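Local structure of photosystem II stability/assembly factor HCF136, chloroplastic (Cyanidioschyzon merolae, 5OJ3) at residues D368-D373 with Y410-F415; D374-A379 with R388-G393. The protein is probably essential for photosystem II biogenesis, acting in assembly of an early intermediate that includes the D2 protein and cytochrome b559. All blocks are in the same frame, centred on the assembly; numbering follows the deposited sequence.

Contact 1. Residues D368-D373 with Y410-F415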
loop_
_atom_site.group_PDB
_atom_site.type_symbol
_atom_site.label_atom_id
_atom_site.label_comp_id
_atom_site.label_asym_id
_atom_site.label_seq_id
_atom_site.Cartn_x
_atom_site.Cartn_y
_atom_site.Cartn_z
ATOM N N ASP A 368 0.575 -9.614 0.607
ATOM C CA ASP A 368 -0.428 -8.559 0.698
ATOM C C ASP A 368 -1.810 -9.192 0.797
ATOM O O ASP A 368 -2.043 -10.292 0.279
ATOM C CB ASP A 368 -0.364 -7.601 -0.499
ATOM C CG ASP A 368 -1.424 -6.513 -0.432
ATOM O OD1 ASP A 368 -1.906 -6.077 -1.498
ATOM O OD2 ASP A 368 -1.782 -6.098 0.691
ATOM N N VAL A 369 -2.721 -8.482 1.460
ATOM C CA VAL A 369 -4.089 -8.929 1.686
ATOM C C VAL A 369 -5.033 -7.806 1.275
ATOM O O VAL A 369 -4.783 -6.634 1.578
ATOM C CB VAL A 369 -4.318 -9.322 3.161
ATOM C CG1 VAL A 369 -5.799 -9.551 3.439
ATOM C CG2 VAL A 369 -3.502 -10.554 3.517
ATOM N N ALA A 370 -6.112 -8.161 0.576
ATOM C CA ALA A 370 -7.066 -7.180 0.078
ATOM C C ALA A 370 -8.477 -7.745 0.159
ATOM O O ALA A 370 -8.711 -8.905 -0.187
ATOM C CB ALA A 370 -6.752 -6.776 -1.367
ATOM N N PHE A 371 -9.409 -6.917 0.626
ATOM C CA PHE A 371 -10.811 -7.293 0.734
ATOM C C PHE A 371 -11.595 -6.766 -0.461
ATOM O O PHE A 371 -11.423 -5.613 -0.868
ATOM C CB PHE A 371 -11.445 -6.759 2.023
ATOM C CG PHE A 371 -10.975 -7.450 3.279
ATOM C CD1 PHE A 371 -9.627 -7.637 3.539
ATOM C CD2 PHE A 371 -11.898 -7.935 4.194
ATOM C CE1 PHE A 371 -9.207 -8.274 4.695
ATOM C CE2 PHE A 371 -11.483 -8.580 5.348
ATOM C CZ PHE A 371 -10.137 -8.750 5.596
ATOM N N GLN A 372 -12.467 -7.615 -1.010
ATOM C CA GLN A 372 -13.437 -7.181 -2.009
ATOM C C GLN A 372 -14.711 -6.676 -1.347
ATOM O O GLN A 372 -15.295 -5.684 -1.795
ATOM C CB GLN A 372 -13.732 -8.323 -2.991
ATOM C CG GLN A 372 -15.081 -8.262 -3.686
ATOM C CD GLN A 372 -15.358 -9.515 -4.488
ATOM O OE1 GLN A 372 -14.896 -10.602 -4.140
ATOM N NE2 GLN A 372 -16.105 -9.369 -5.577
ATOM N N ASP A 373 -15.146 -7.348 -0.289
ATOM C CA ASP A 373 -16.214 -6.866 0.579
ATOM C C ASP A 373 -15.962 -7.441 1.968
ATOM O O ASP A 373 -14.845 -7.871 2.278
ATOM C CB ASP A 373 -17.593 -7.242 0.008
ATOM C CG ASP A 373 -17.804 -8.743 -0.068
ATOM O OD1 ASP A 373 -16.821 -9.469 -0.322
ATOM O OD2 ASP A 373 -18.952 -9.198 0.127
ATOM N N TYR A 410 2.929 -9.526 -5.805
ATOM C CA TYR A 410 3.328 -8.633 -4.725
ATOM C C TYR A 410 2.210 -7.771 -4.152
ATOM O O TYR A 410 2.314 -7.362 -2.991
ATOM C CB TYR A 410 4.455 -7.700 -5.198
ATOM C CG TYR A 410 5.755 -8.401 -5.529
ATOM C CD1 TYR A 410 6.131 -9.564 -4.870
ATOM C CD2 TYR A 410 6.604 -7.899 -6.508
ATOM C CE1 TYR A 410 7.320 -10.205 -5.173
ATOM C CE2 TYR A 410 7.793 -8.534 -6.818
ATOM C CZ TYR A 410 8.146 -9.685 -6.148
ATOM O OH TYR A 410 9.329 -10.317 -6.457
ATOM N N LYS A 411 1.155 -7.484 -4.914
ATOM C CA LYS A 411 0.237 -6.427 -4.510
ATOM C C LYS A 411 -1.140 -6.670 -5.111
ATOM O O LYS A 411 -1.258 -7.006 -6.292
ATOM C CB LYS A 411 0.776 -5.058 -4.937
ATOM C CG LYS A 411 0.036 -3.863 -4.365
ATOM C CD LYS A 411 0.507 -2.582 -5.039
ATOM C CE LYS A 411 -0.548 -1.491 -4.994
ATOM N NZ LYS A 411 -0.838 -1.077 -3.595
ATOM N N ILE A 412 -2.176 -6.484 -4.294
ATOM C CA ILE A 412 -3.565 -6.561 -4.733
ATOM C C ILE A 412 -4.255 -5.241 -4.416
ATOM O O ILE A 412 -4.069 -4.673 -3.333
ATOM C CB ILE A 412 -4.312 -7.740 -4.078
ATOM C CG1 ILE A 412 -3.430 -8.992 -4.064
ATOM C CG2 ILE A 412 -5.629 -8.006 -4.798
ATOM C CD1 ILE A 412 -4.147 -10.247 -3.600
ATOM N N LYS A 413 -5.062 -4.761 -5.363
ATOM C CA LYS A 413 -5.744 -3.474 -5.254
ATOM C C LYS A 413 -7.118 -3.554 -5.896
ATOM O O LYS A 413 -7.234 -3.892 -7.076
ATOM C CB LYS A 413 -4.910 -2.373 -5.912
ATOM C CG LYS A 413 -5.349 -0.963 -5.602
ATOM C CD LYS A 413 -4.455 0.018 -6.316
ATOM C CE LYS A 413 -4.617 1.406 -5.740
ATOM N NZ LYS A 413 -3.309 2.119 -5.774
ATOM N N PHE A 414 -8.153 -3.249 -5.121
ATOM C CA PHE A 414 -9.506 -3.154 -5.641
ATOM C C PHE A 414 -9.908 -1.696 -5.824
ATOM O O PHE A 414 -9.402 -0.802 -5.143
ATOM C CB PHE A 414 -10.510 -3.847 -4.712
ATOM C CG PHE A 414 -10.440 -5.347 -4.748
ATOM C CD1 PHE A 414 -9.394 -6.025 -4.146
ATOM C CD2 PHE A 414 -11.425 -6.081 -5.394
ATOM C CE1 PHE A 414 -9.330 -7.406 -4.182
ATOM C CE2 PHE A 414 -11.366 -7.462 -5.434
ATOM C CZ PHE A 414 -10.316 -8.125 -4.827
ATOM N N PHE A 415 -10.833 -1.472 -6.757
ATOM C CA PHE A 415 -11.511 -0.187 -6.949
ATOM C C PHE A 415 -12.999 -0.507 -6.945
ATOM O O PHE A 415 -13.597 -0.735 -7.999
ATOM C CB PHE A 415 -11.090 0.525 -8.228
ATOM C CG PHE A 415 -9.635 0.874 -8.288
ATOM C CD1 PHE A 415 -8.681 -0.080 -8.592
ATOM C CD2 PHE A 415 -9.223 2.171 -8.034
ATOM C CE1 PHE A 415 -7.341 0.256 -8.646
ATOM C CE2 PHE A 415 -7.887 2.511 -8.084
ATOM C CZ PHE A 415 -6.944 1.552 -8.393
#
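One face of the Phe414 phenyl ring is turned to the end of strand 366-371 and the loop residue after it: the carbonyl oxygen of Phe371 lies 3.8 Å above the ring plane and CA of Gln372 also sits over that face, both displaced toward the rim. At the edge, near the ring plane, is the methyl group of Ala370, with CB 3.9 Å from Phe414 CE1. Such packing joins neighbouring blades of a beta-propeller, here the innermost strands 366-371 and 409-414 of two consecutive four-stranded sheets. Their short segments run nearly parallel, 12° apart, with axes 6.3 Å from each other at the closest, and side chains rather than paired backbones fill the space between. Gln372 reaches the ring by its CB, 3.5 Å from Phe414 CE2; its amide goes on to the carbonyl of Ser417. The ring of Phe414 also meets Phe432 edge-to-face, so an alanine here would probably open a gap beside Ala370 and Gln372 and deprive Phe432 of an aromatic neighbour. Back toward the start of both strands, Ala370 CB packs against Ile412 CB at 3.8 Å and also touches its CG2. Asp368 supplies the polar link. Its carboxylate extends toward the facing strand because chi1 of 179° places CG trans to the backbone nitrogen, while OD2 takes a weak bond from the amide of Val369. The other oxygen, Asp368 OD1, receives the Ile412 amide N-H on its anti lone pair, 2.8 Å from Ile412 N and nearly straight at 170°.

Contact 2. Residues D374-A379 with R388-G393; sequences DRHVWA and RSDDGG
Arg375 grips the backbone carbonyl of Asp390 side-on with two nitrogens: NE lies 3.1 Å and NH2 2.9 Å from Asp390 O, which sits at the guanidinium edge, in its plane. The NH2 donor lies in the carbonyl plane, whereas NE is tilted 35° from it. A bend at chi3 (53°) directs the guanidinium edge toward this carbonyl. Two backbone bonds join the strands at the end of the hairpin away from its connecting turn, Val377 N to Ser389 O at 2.7 Å and Ser389 N to Val377 O at 3.0 Å, an antiparallel hydrogen-bonded pair. In the turn after strand 386-389, the Gly392 amide gives a weak bond to the carbonyl of Arg375. His376 brings CD2 to 3.6 Å from Asp390 OD2, but the stronger polar partners of these two side chains are Asp373 for the histidine and Arg397 for the aspartate. In the non-hydrogen-bonded pair Trp378 and Arg388, the side chains run alongside each other. Arg388 CG makes a CH-pi contact 3.9 Å from the centroid of the indole six-membered ring, and Trp378 CH2 lies over the centre of the guanidinium face, the two planes 43° apart. Trp109 meets the indole edge-to-face. This is the meeting of the second and third strands of one propeller blade, an antiparallel hairpin continued into the turn leading to its outermost strand.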
loop_
_atom_site.group_PDB
_atom_site.type_symbol
_atom_site.label_atom_id
_atom_site.label_comp_id
_atom_site.label_asym_id
_atom_site.label_seq_id
_atom_site.Cartn_x
_atom_site.Cartn_y
_atom_site.Cartn_z
ATOM N N ASP A 374 -16.992 -7.430 2.816
ATOM C CA ASP A 374 -16.846 -7.976 4.161
ATOM C C ASP A 374 -16.404 -9.437 4.137
ATOM O O ASP A 374 -15.584 -9.850 4.966
ATOM C CB ASP A 374 -18.141 -7.804 4.960
ATOM C CG ASP A 374 -18.300 -6.399 5.529
ATOM O OD1 ASP A 374 -17.274 -5.725 5.762
ATOM O OD2 ASP A 374 -19.452 -5.970 5.760
ATOM N N ARG A 375 -16.934 -10.238 3.208
ATOM C CA ARG A 375 -16.746 -11.684 3.264
ATOM C C ARG A 375 -15.705 -12.244 2.308
ATOM O O ARG A 375 -15.128 -13.291 2.610
ATOM C CB ARG A 375 -18.047 -12.420 2.921
ATOM C CG ARG A 375 -19.168 -12.462 3.918
ATOM C CD ARG A 375 -20.283 -13.228 3.220
ATOM N NE ARG A 375 -19.761 -14.504 2.725
ATOM C CZ ARG A 375 -20.380 -15.300 1.857
ATOM N NH1 ARG A 375 -21.596 -15.002 1.419
ATOM N NH2 ARG A 375 -19.801 -16.430 1.473
ATOM N N HIS A 376 -15.412 -11.595 1.189
ATOM C CA HIS A 376 -14.465 -12.149 0.228
ATOM C C HIS A 376 -13.109 -11.468 0.353
ATOM O O HIS A 376 -12.998 -10.251 0.181
ATOM C CB HIS A 376 -15.015 -12.044 -1.196
ATOM C CG HIS A 376 -16.362 -12.677 -1.372
ATOM N ND1 HIS A 376 -17.539 -12.000 -1.138
ATOM C CD2 HIS A 376 -16.717 -13.928 -1.752
ATOM C CE1 HIS A 376 -18.561 -12.804 -1.371
ATOM N NE2 HIS A 376 -18.089 -13.980 -1.745
ATOM N N VAL A 377 -12.084 -12.267 0.648
ATOM C CA VAL A 377 -10.729 -11.776 0.855
ATOM C C VAL A 377 -9.767 -12.547 -0.039
ATOM O O VAL A 377 -9.999 -13.709 -0.387
ATOM C CB VAL A 377 -10.305 -11.898 2.337
ATOM C CG1 VAL A 377 -9.092 -11.040 2.614
ATOM C CG2 VAL A 377 -11.447 -11.496 3.254
ATOM N N TRP A 378 -8.672 -11.882 -0.404
ATOM C CA TRP A 378 -7.651 -12.445 -1.273
ATOM C C TRP A 378 -6.277 -12.120 -0.705
ATOM O O TRP A 378 -6.087 -11.091 -0.053
ATOM C CB TRP A 378 -7.783 -11.914 -2.703
ATOM C CG TRP A 378 -8.990 -12.432 -3.413
ATOM C CD1 TRP A 378 -10.239 -11.883 -3.416
ATOM C CD2 TRP A 378 -9.060 -13.595 -4.246
ATOM N NE1 TRP A 378 -11.087 -12.641 -4.189
ATOM C CE2 TRP A 378 -10.386 -13.696 -4.712
ATOM C CE3 TRP A 378 -8.131 -14.563 -4.640
ATOM C CZ2 TRP A 378 -10.805 -14.726 -5.552
ATOM C CZ3 TRP A 378 -8.550 -15.584 -5.474
ATOM C CH2 TRP A 378 -9.875 -15.658 -5.920
ATOM N N ALA A 379 -5.320 -13.012 -0.955
ATOM C CA ALA A 379 -3.964 -12.841 -0.452
ATOM C C ALA A 379 -2.953 -13.303 -1.490
ATOM O O ALA A 379 -3.192 -14.274 -2.214
ATOM C CB ALA A 379 -3.757 -13.615 0.856
ATOM N N ARG A 388 -7.456 -17.497 -0.909
ATOM C CA ARG A 388 -8.820 -17.000 -0.909
ATOM C C ARG A 388 -9.501 -17.282 0.421
ATOM O O ARG A 388 -9.223 -18.286 1.084
ATOM C CB ARG A 388 -9.609 -17.670 -2.037
ATOM C CG ARG A 388 -10.920 -17.022 -2.408
ATOM C CD ARG A 388 -11.933 -18.096 -2.761
ATOM N NE ARG A 388 -11.747 -18.589 -4.121
ATOM C CZ ARG A 388 -12.519 -18.261 -5.152
ATOM N NH1 ARG A 388 -13.532 -17.422 -4.987
ATOM N NH2 ARG A 388 -12.269 -18.767 -6.352
ATOM N N SER A 389 -10.404 -16.380 0.801
ATOM C CA SER A 389 -11.289 -16.574 1.942
ATOM C C SER A 389 -12.656 -16.005 1.585
ATOM O O SER A 389 -12.744 -14.882 1.082
ATOM C CB SER A 389 -10.730 -15.901 3.198
ATOM O OG SER A 389 -11.621 -16.020 4.292
ATOM N N ASP A 390 -13.720 -16.768 1.850
ATOM C CA ASP A 390 -15.081 -16.315 1.580
ATOM C C ASP A 390 -15.938 -16.226 2.838
ATOM O O ASP A 390 -17.170 -16.251 2.748
ATOM C CB ASP A 390 -15.749 -17.191 0.517
ATOM C CG ASP A 390 -14.884 -17.370 -0.708
ATOM O OD1 ASP A 390 -14.915 -18.450 -1.329
ATOM O OD2 ASP A 390 -14.173 -16.399 -1.064
ATOM N N ASP A 391 -15.311 -16.156 4.006
ATOM C CA ASP A 391 -16.007 -16.095 5.279
ATOM C C ASP A 391 -15.302 -15.060 6.154
ATOM O O ASP A 391 -14.857 -15.341 7.271
ATOM C CB ASP A 391 -16.094 -17.468 5.943
ATOM C CG ASP A 391 -14.735 -18.060 6.259
ATOM O OD1 ASP A 391 -13.722 -17.595 5.695
ATOM O OD2 ASP A 391 -14.689 -18.989 7.084
ATOM N N GLY A 392 -15.207 -13.832 5.639
ATOM C CA GLY A 392 -14.244 -12.893 6.170
ATOM C C GLY A 392 -12.841 -13.408 5.940
ATOM O O GLY A 392 -12.536 -13.995 4.898
ATOM N N GLY A 393 -11.977 -13.224 6.931
ATOM C CA GLY A 393 -10.648 -13.800 6.860
ATOM C C GLY A 393 -10.499 -15.014 7.752
ATOM O O GLY A 393 -9.420 -15.267 8.293
#

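Overall arrangement
Contact 1 and contact 2 have centres 10 Å apart and share the sheet of strands 366-371, 377-381, 386-389 and 397-398. Contact 1 joins its first strand to the first strand of the sheet that follows, 409-414; contact 2 joins its second and third strands. They are linked by the pairing of 366-371 with 377-381, where Ala370 O lies 3.0 Å from Trp378 N, probably a hydrogen bond, and Trp378 also packs on Ile412 and Phe414 of contact 1. Along the chain contact 2 is nested within the loop that contact 1 closes. Contact 2 lies within a blade and contact 1 sets that blade against the next, two of the kinds of joint found in the seven-bladed torus.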